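PDB 6MT7: 26.7 kDa salivary protein from Phlebotomus duboscqi, which binds and sequesters cysteinyl leukotrienes and a thromboxane A2 analogue, so blunting the host response and platelet aggregation while the female sand fly feeds. Local coordinates for residues A[178-182]-A[183-187]; A[29-33]-A[34-38]; A[81-84]-A[85-88]. One frame throughout, in Å; residues are numbered along the deposited sequence.

Interaction 1. Residues A[178-182]-A[183-187]; sequences RNLNI and LGITD
Leu180 O is gripped by two backbone N-H groups, which approach it from opposite faces of its carbonyl plane. Leu183 N comes to 2.9 Å of Leu180 O on a bent bond, whereas Ile185 N makes a longer but straighter one to Leu180 O at 3.2 Å. A third backbone bond, Gly184 N to Asn181 O at 2.9 Å, closes the next turn. Gly184 passes through positive phi (87°) as the chain leaves the 3-10 turn. Asn179 prepares the turn from the other end: its OD1 accepts from Asn181 N at 2.9 Å, nearly along the C=O axis, which makes an Asx turn. The chain thus runs from an Asx turn through a single 3-10 turn to Thr186, the N-cap of helix 187-196, whose OG1 takes the N-H of Gln189. Two waters bridge the curve: one donates to both Arg178 O and Asp187 OD1, and the other accepts from Leu180 N and donates to Ile185 O, 2.9 Å from the water. On the buried side Leu180 CB lies 3.7 Å from Ile185 CB. With its CG anti to the carbonyl carbon (chi1 -60°), Leu180 carries CD2 over the centre of one face of the Arg178 guanidinium, and the same methyl meets Leu183 CD1 at 4.0 Å. Leu183 continues onto Ala220, Ile223 and Leu224 of helix 220-227, while Leu180 and Ile185 both rest on Val213 of helix 203-216.

Interaction 2. Residues A[29-33]-A[34-38]; sequences REWYR and WNLPN. With TRT (fragment of triton X-100), chain C.
Glu30 and Asn35 lie side by side and point the same way, with carboxylate and amide planes 80° apart. Glu30 bends at chi2 (-53°), bringing its carboxylate back beside Asn35, and a nearly straight bond of 2.8 Å joins Asn35 ND2 to Glu30 OE2. On this solvent side, formed by the partly exposed Glu30 and Asn35 and the exposed Arg33, Arg33 clasps the same carboxylate side-on: NH2 meets OE1 of Glu30 at 2.8 Å on the syn side, completing a salt bridge, and NE donates to OE2. Arg33 NE and Asn35 ND2 reach OE2 from opposite faces of the carboxylate, so the group is held against rotation. The backbone beneath is a Schellman motif that ends helix 28-32: Asn35 N bonds to Glu30 O at 3.0 Å, Trp34 N bonds to Trp31 O at 2.9 Å, and Trp34, at positive phi (61°), is the C-prime residue. The reversal throws the Trp34 indole over the bound Triton fragment, and so helps line the ligand pocket of this PBP/GOBP-family protein. Packing is tight here: ligand C16 lies over one indole face, offset toward its rim, and Trp34 CZ3 comes to 3.5 Å of ligand C13. Leu36 crosses Trp31 at about a right angle, its CD2 3.9 Å from Trp31 CD1. Trp31 NE1 is held by Thr42, and its ring stacks on Tyr45; Trp31 and Tyr45 probably bind thromboxane A2, and Trp34 probably leukotriene C4. Toward the exposed end of the pocket, ligand C23 sits over one Tyr32 face.

Interaction 3. Residues A[81-84]-A[85-88]; sequences GGIN and TISG
Gly82 O receives the N-H of Thr85 on a long, weak bond of 3.4 Å. Gly82 itself takes up positive phi (75°) just before the chain begins to coil. Ile83 O accepts twice: a hydrogen bond of 2.6 Å from Ser87 OG, which meets it from above the carbonyl plane, and a weak one from Ile86 N at 3.1 Å. Ser87 can reach back because its OG lies anti to the carbonyl carbon and beside its own N (chi1 -44°). The side chains of Ile83 and Ile86 run alongside each other in the same direction, CD1 of Ile83 lying 4.2 Å from CD1 of Ile86. Both press on Val65 of helix 65-74 and on Phe104 of helix 94-106. Asn84, on the exposed side, contributes its carbonyl, with Ser87 N donating to Asn84 O at 3.1 Å. Asn84 OD1 lies 3.0 Å from Thr85 N. Beyond the turn Ser87 O accepts from Lys100. The arrangement is that of a short, weakly bonded single helical turn, closed at its C-terminal end by a serine hydroxyl folded back on a carbonyl four residues earlier.

In the fold
All three interactions are local turns in a mainly helical chain, and none touches another; the nearest atoms of interactions 2 and 3 are about 11 Å apart. Interaction 3 is a surface contact, with Ile83 and Ile86 touching helices 65-74 and 94-106. Interactions 1 and 2 are partly buried. Helix 94-106 also meets interaction 2, through Leu36 and Trp34, so it is shared by the two contacts. Interaction 1 instead faces helices 203-216 and 220-227, and Arg178 and Asn179 touch helix 8-21. Backbone bonds run through all three; interaction 1 adds bridging waters, interaction 2 a salt bridge and ligand-facing aromatics, interaction 3 a serine hydroxyl bonded to a carbonyl.

Interaction 1. Residues A[178-182]-A[183-187]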
loop_
_atom_site.group_PDB
_atom_site.type_symbol
_atom_site.label_atom_id
_atom_site.label_comp_id
_atom_site.label_asym_id
_atom_site.label_seq_id
_atom_site.Cartn_x
_atom_site.Cartn_y
_atom_site.Cartn_z
ATOM N N ARG A 178 2.677 -8.935 -0.389
ATOM C CA ARG A 178 3.598 -8.145 -1.205
ATOM C C ARG A 178 4.041 -8.918 -2.446
ATOM O O ARG A 178 4.390 -10.100 -2.375
ATOM C CB ARG A 178 4.804 -7.726 -0.359
ATOM C CG ARG A 178 5.731 -6.700 -1.000
ATOM C CD ARG A 178 5.089 -5.315 -1.028
ATOM N NE ARG A 178 6.101 -4.276 -1.172
ATOM C CZ ARG A 178 6.282 -3.566 -2.282
ATOM N NH1 ARG A 178 5.503 -3.772 -3.332
ATOM N NH2 ARG A 178 7.231 -2.635 -2.340
ATOM N N ASN A 179 3.987 -8.242 -3.593
ATOM C CA ASN A 179 4.314 -8.813 -4.892
ATOM C C ASN A 179 5.591 -8.134 -5.354
ATOM O O ASN A 179 5.584 -6.944 -5.686
ATOM C CB ASN A 179 3.162 -8.595 -5.875
ATOM C CG ASN A 179 3.443 -9.148 -7.267
ATOM O OD1 ASN A 179 4.589 -9.398 -7.641
ATOM N ND2 ASN A 179 2.383 -9.321 -8.051
ATOM N N LEU A 180 6.690 -8.886 -5.361
ATOM C CA LEU A 180 7.956 -8.395 -5.881
ATOM C C LEU A 180 8.377 -9.150 -7.141
ATOM O O LEU A 180 9.564 -9.170 -7.475
ATOM C CB LEU A 180 9.035 -8.485 -4.805
ATOM C CG LEU A 180 8.794 -7.688 -3.510
ATOM C CD1 LEU A 180 10.017 -7.747 -2.585
ATOM C CD2 LEU A 180 8.392 -6.233 -3.783
ATOM N N ASN A 181 7.411 -9.747 -7.846
ATOM C CA ASN A 181 7.724 -10.619 -8.978
ATOM C C ASN A 181 8.533 -9.889 -10.044
ATOM O O ASN A 181 9.496 -10.444 -10.590
ATOM C CB ASN A 181 6.446 -11.172 -9.607
ATOM C CG ASN A 181 5.622 -12.041 -8.658
ATOM O OD1 ASN A 181 6.103 -12.528 -7.634
ATOM N ND2 ASN A 181 4.369 -12.244 -9.016
ATOM N N ILE A 182 8.137 -8.656 -10.378
ATOM C CA ILE A 182 8.840 -7.920 -11.431
ATOM C C ILE A 182 10.276 -7.595 -11.034
ATOM O O ILE A 182 11.112 -7.332 -11.909
ATOM C CB ILE A 182 8.060 -6.642 -11.806
ATOM C CG1 ILE A 182 8.607 -6.033 -13.101
ATOM C CG2 ILE A 182 8.110 -5.623 -10.681
ATOM C CD1 ILE A 182 8.510 -6.950 -14.297
ATOM N N LEU A 183 10.587 -7.619 -9.741
ATOM C CA LEU A 183 11.940 -7.412 -9.243
ATOM C C LEU A 183 12.743 -8.700 -9.156
ATOM O O LEU A 183 13.872 -8.670 -8.650
ATOM C CB LEU A 183 11.902 -6.762 -7.857
ATOM C CG LEU A 183 11.036 -5.515 -7.729
ATOM C CD1 LEU A 183 11.203 -4.903 -6.352
ATOM C CD2 LEU A 183 11.416 -4.529 -8.822
ATOM N N GLY A 184 12.193 -9.816 -9.630
ATOM C CA GLY A 184 12.888 -11.084 -9.594
ATOM C C GLY A 184 12.716 -11.871 -8.319
ATOM O O GLY A 184 13.549 -12.739 -8.028
ATOM N N ILE A 185 11.679 -11.587 -7.537
ATOM C CA ILE A 185 11.371 -12.331 -6.318
ATOM C C ILE A 185 10.053 -13.051 -6.561
ATOM O O ILE A 185 9.000 -12.407 -6.664
ATOM C CB ILE A 185 11.262 -11.413 -5.090
ATOM C CG1 ILE A 185 12.523 -10.568 -4.937
ATOM C CG2 ILE A 185 10.990 -12.237 -3.825
ATOM C CD1 ILE A 185 13.663 -11.304 -4.328
ATOM N N THR A 186 10.098 -14.379 -6.643
ATOM C CA THR A 186 8.873 -15.125 -6.893
ATOM C C THR A 186 8.009 -15.159 -5.639
ATOM O O THR A 186 8.454 -14.851 -4.532
ATOM C CB THR A 186 9.172 -16.562 -7.320
ATOM O OG1 THR A 186 9.767 -17.255 -6.217
ATOM C CG2 THR A 186 10.133 -16.595 -8.516
ATOM N N ASP A 187 6.753 -15.570 -5.828
ATOM C CA ASP A 187 5.859 -15.740 -4.687
ATOM C C ASP A 187 6.415 -16.760 -3.697
ATOM O O ASP A 187 6.313 -16.570 -2.482
ATOM C CB ASP A 187 4.476 -16.174 -5.169
ATOM C CG ASP A 187 3.724 -15.067 -5.893
ATOM O OD1 ASP A 187 4.141 -13.890 -5.835
ATOM O OD2 ASP A 187 2.686 -15.391 -6.504
HETATM O O HOH W 1 5.119 -12.563 -3.466
HETATM O O HOH W 2 7.361 -11.411 -4.540
#

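Interaction 2. Residues A[29-33]-A[34-38]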
loop_
_atom_site.group_PDB
_atom_site.type_symbol
_atom_site.label_atom_id
_atom_site.label_comp_id
_atom_site.label_asym_id
_atom_site.label_seq_id
_atom_site.Cartn_x
_atom_site.Cartn_y
_atom_site.Cartn_z
ATOM N N ARG A 29 -3.215 6.449 -17.954
ATOM C CA ARG A 29 -3.401 7.899 -17.931
ATOM C C ARG A 29 -4.759 8.270 -17.353
ATOM O O ARG A 29 -4.893 9.300 -16.679
ATOM C CB ARG A 29 -3.262 8.483 -19.337
ATOM C CG ARG A 29 -3.208 10.023 -19.347
ATOM C CD ARG A 29 -4.589 10.667 -19.553
ATOM N NE ARG A 29 -4.519 12.124 -19.422
ATOM C CZ ARG A 29 -4.413 12.785 -18.276
ATOM N NH1 ARG A 29 -4.369 12.141 -17.116
ATOM N NH2 ARG A 29 -4.340 14.117 -18.290
ATOM N N GLU A 30 -5.783 7.456 -17.626
ATOM C CA GLU A 30 -7.098 7.734 -17.054
ATOM C C GLU A 30 -7.072 7.626 -15.537
ATOM O O GLU A 30 -7.683 8.444 -14.841
ATOM C CB GLU A 30 -8.147 6.793 -17.639
ATOM C CG GLU A 30 -8.407 7.023 -19.127
ATOM C CD GLU A 30 -8.736 8.470 -19.465
ATOM O OE1 GLU A 30 -8.261 8.959 -20.512
ATOM O OE2 GLU A 30 -9.473 9.124 -18.700
ATOM N N TRP A 31 -6.381 6.615 -15.001
ATOM C CA TRP A 31 -6.291 6.500 -13.552
ATOM C C TRP A 31 -5.676 7.753 -12.949
ATOM O O TRP A 31 -6.086 8.187 -11.868
ATOM C CB TRP A 31 -5.476 5.274 -13.140
ATOM C CG TRP A 31 -5.867 3.999 -13.810
ATOM C CD1 TRP A 31 -7.072 3.696 -14.401
ATOM C CD2 TRP A 31 -5.049 2.834 -13.941
ATOM N NE1 TRP A 31 -7.036 2.409 -14.903
ATOM C CE2 TRP A 31 -5.804 1.863 -14.637
ATOM C CE3 TRP A 31 -3.742 2.522 -13.544
ATOM C CZ2 TRP A 31 -5.289 0.604 -14.954
ATOM C CZ3 TRP A 31 -3.231 1.262 -13.862
ATOM C CH2 TRP A 31 -4.006 0.320 -14.545
ATOM N N TYR A 32 -4.700 8.354 -13.639
ATOM C CA TYR A 32 -4.060 9.549 -13.095
ATOM C C TYR A 32 -5.058 10.677 -12.879
ATOM O O TYR A 32 -4.852 11.518 -11.995
ATOM C CB TYR A 32 -2.967 10.053 -14.028
ATOM C CG TYR A 32 -1.598 9.444 -13.832
ATOM C CD1 TYR A 32 -1.430 8.100 -13.561
ATOM C CD2 TYR A 32 -0.457 10.234 -13.971
ATOM C CE1 TYR A 32 -0.143 7.553 -13.413
ATOM C CE2 TYR A 32 0.803 9.708 -13.817
ATOM C CZ TYR A 32 0.960 8.371 -13.548
ATOM O OH TYR A 32 2.237 7.866 -13.403
ATOM N N ARG A 33 -6.112 10.748 -13.693
ATOM C CA ARG A 33 -7.129 11.775 -13.501
ATOM C C ARG A 33 -8.397 11.206 -12.879
ATOM O O ARG A 33 -9.490 11.733 -13.105
ATOM C CB ARG A 33 -7.431 12.518 -14.810
ATOM C CG ARG A 33 -7.852 11.695 -16.020
ATOM C CD ARG A 33 -8.053 12.624 -17.217
ATOM N NE ARG A 33 -8.177 11.911 -18.483
ATOM C CZ ARG A 33 -8.002 12.456 -19.688
ATOM N NH1 ARG A 33 -7.688 13.744 -19.817
ATOM N NH2 ARG A 33 -8.144 11.709 -20.772
ATOM N N TRP A 34 -8.250 10.141 -12.080
ATOM C CA TRP A 34 -9.330 9.614 -11.241
ATOM C C TRP A 34 -10.509 9.162 -12.094
ATOM O O TRP A 34 -11.673 9.421 -11.778
ATOM C CB TRP A 34 -9.748 10.637 -10.185
ATOM C CG TRP A 34 -8.632 10.818 -9.201
ATOM C CD1 TRP A 34 -7.542 11.634 -9.330
ATOM C CD2 TRP A 34 -8.464 10.112 -7.976
ATOM N NE1 TRP A 34 -6.722 11.499 -8.235
ATOM C CE2 TRP A 34 -7.260 10.560 -7.395
ATOM C CE3 TRP A 34 -9.219 9.145 -7.305
ATOM C CZ2 TRP A 34 -6.802 10.083 -6.171
ATOM C CZ3 TRP A 34 -8.756 8.667 -6.092
ATOM C CH2 TRP A 34 -7.557 9.132 -5.541
ATOM N N ASN A 35 -10.188 8.483 -13.189
ATOM C CA ASN A 35 -11.165 7.847 -14.059
ATOM C C ASN A 35 -10.795 6.376 -14.153
ATOM O O ASN A 35 -9.635 6.052 -14.422
ATOM C CB ASN A 35 -11.169 8.505 -15.447
ATOM C CG ASN A 35 -12.136 7.845 -16.402
ATOM O OD1 ASN A 35 -13.179 7.338 -15.989
ATOM N ND2 ASN A 35 -11.801 7.848 -17.688
ATOM N N LEU A 36 -11.773 5.488 -13.938
ATOM C CA LEU A 36 -11.522 4.051 -13.832
ATOM C C LEU A 36 -12.341 3.324 -14.888
ATOM O O LEU A 36 -13.454 2.855 -14.605
ATOM C CB LEU A 36 -11.869 3.530 -12.437
ATOM C CG LEU A 36 -11.073 4.131 -11.283
ATOM C CD1 LEU A 36 -11.575 3.546 -9.965
ATOM C CD2 LEU A 36 -9.582 3.886 -11.445
ATOM N N PRO A 37 -11.824 3.199 -16.108
ATOM C CA PRO A 37 -12.609 2.595 -17.190
ATOM C C PRO A 37 -12.879 1.117 -16.966
ATOM O O PRO A 37 -12.195 0.424 -16.211
ATOM C CB PRO A 37 -11.726 2.803 -18.434
ATOM C CG PRO A 37 -10.788 3.931 -18.060
ATOM C CD PRO A 37 -10.537 3.725 -16.591
ATOM N N ASN A 38 -13.895 0.631 -17.683
ATOM C CA ASN A 38 -14.341 -0.759 -17.554
ATOM C C ASN A 38 -13.505 -1.661 -18.463
ATOM O O ASN A 38 -13.955 -2.160 -19.498
ATOM C CB ASN A 38 -15.829 -0.861 -17.865
ATOM C CG ASN A 38 -16.389 -2.251 -17.624
ATOM O OD1 ASN A 38 -15.833 -3.033 -16.854
ATOM N ND2 ASN A 38 -17.511 -2.561 -18.280
HETATM C C25 TRT C . 2.319 10.458 -10.688
HETATM O O24 TRT C . 1.476 10.236 -9.562
HETATM C C23 TRT C . 0.156 9.821 -9.913
HETATM C C22 TRT C . -0.492 9.268 -8.650
HETATM O O21 TRT C . -1.885 9.003 -8.820
HETATM C C20 TRT C . -2.411 8.565 -7.573
HETATM C C19 TRT C . -3.921 8.449 -7.672
HETATM O O18 TRT C . -4.257 7.158 -8.172
HETATM C C17 TRT C . -5.221 7.282 -9.198
HETATM C C16 TRT C . -6.582 6.836 -8.704
HETATM O O15 TRT C . -6.695 5.409 -8.738
HETATM C C12 TRT C . -7.659 4.793 -7.960
HETATM C C13 TRT C . -8.810 5.480 -7.589
HETATM C C14 TRT C . -9.784 4.858 -6.800
HETATM C C11 TRT C . -7.480 3.482 -7.536
HETATM C C10 TRT C . -8.450 2.862 -6.754
HETATM C C9 TRT C . -9.603 3.538 -6.377
HETATM C C6 TRT C . -10.619 2.836 -5.524
HETATM C C8 TRT C . -11.745 2.415 -6.461
HETATM C C7 TRT C . -10.009 1.566 -4.941
HETATM C C5 TRT C . -11.201 3.796 -4.462
HETATM C C1 TRT C . -10.412 4.266 -3.219
HETATM C C2 TRT C . -8.951 4.630 -3.457
HETATM C C4 TRT C . -11.111 5.513 -2.694
HETATM C C3 TRT C . -10.451 3.269 -2.068
#

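Interaction 3. Residues A[81-84]-A[85-88]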
loop_
_atom_site.group_PDB
_atom_site.type_symbol
_atom_site.label_atom_id
_atom_site.label_comp_id
_atom_site.label_asym_id
_atom_site.label_seq_id
_atom_site.Cartn_x
_atom_site.Cartn_y
_atom_site.Cartn_z
ATOM N N GLY A 81 -23.575 7.258 0.372
ATOM C CA GLY A 81 -24.604 6.277 0.113
ATOM C C GLY A 81 -24.056 5.097 -0.665
ATOM O O GLY A 81 -22.918 5.096 -1.135
ATOM N N GLY A 82 -24.887 4.066 -0.797
ATOM C CA GLY A 82 -24.513 2.913 -1.599
ATOM C C GLY A 82 -23.496 1.992 -0.967
ATOM O O GLY A 82 -22.806 1.261 -1.688
ATOM N N ILE A 83 -23.363 2.018 0.363
ATOM C CA ILE A 83 -22.423 1.120 1.031
ATOM C C ILE A 83 -22.875 -0.329 0.890
ATOM O O ILE A 83 -22.048 -1.246 0.870
ATOM C CB ILE A 83 -22.264 1.525 2.508
ATOM C CG1 ILE A 83 -21.721 2.947 2.615
ATOM C CG2 ILE A 83 -21.347 0.551 3.265
ATOM C CD1 ILE A 83 -20.406 3.127 1.961
ATOM N N ASN A 84 -24.187 -0.566 0.780
ATOM C CA ASN A 84 -24.672 -1.934 0.655
ATOM C C ASN A 84 -24.064 -2.629 -0.558
ATOM O O ASN A 84 -23.690 -3.802 -0.482
ATOM C CB ASN A 84 -26.200 -1.947 0.582
ATOM C CG ASN A 84 -26.734 -1.169 -0.596
ATOM O OD1 ASN A 84 -26.187 -0.133 -0.974
ATOM N ND2 ASN A 84 -27.817 -1.664 -1.187
ATOM N N THR A 85 -23.912 -1.907 -1.674
ATOM C CA THR A 85 -23.386 -2.532 -2.887
ATOM C C THR A 85 -21.942 -2.983 -2.709
ATOM O O THR A 85 -21.534 -4.013 -3.258
ATOM C CB THR A 85 -23.490 -1.563 -4.063
ATOM O OG1 THR A 85 -24.843 -1.121 -4.191
ATOM C CG2 THR A 85 -23.044 -2.231 -5.368
ATOM N N ILE A 86 -21.148 -2.227 -1.949
ATOM C CA ILE A 86 -19.750 -2.616 -1.774
ATOM C C ILE A 86 -19.562 -3.683 -0.709
ATOM O O ILE A 86 -18.462 -4.243 -0.602
ATOM C CB ILE A 86 -18.863 -1.404 -1.435
ATOM C CG1 ILE A 86 -19.029 -0.986 0.029
ATOM C CG2 ILE A 86 -19.191 -0.242 -2.354
ATOM C CD1 ILE A 86 -17.996 0.066 0.432
ATOM N N SER A 87 -20.608 -4.007 0.048
ATOM C CA SER A 87 -20.499 -4.932 1.167
ATOM C C SER A 87 -20.834 -6.359 0.751
ATOM O O SER A 87 -21.559 -6.602 -0.219
ATOM C CB SER A 87 -21.417 -4.510 2.327
ATOM O OG SER A 87 -21.343 -3.112 2.578
ATOM N N GLY A 88 -20.272 -7.307 1.488
ATOM C CA GLY A 88 -20.565 -8.705 1.267
ATOM C C GLY A 88 -19.510 -9.411 0.440
ATOM O O GLY A 88 -18.637 -8.789 -0.174
#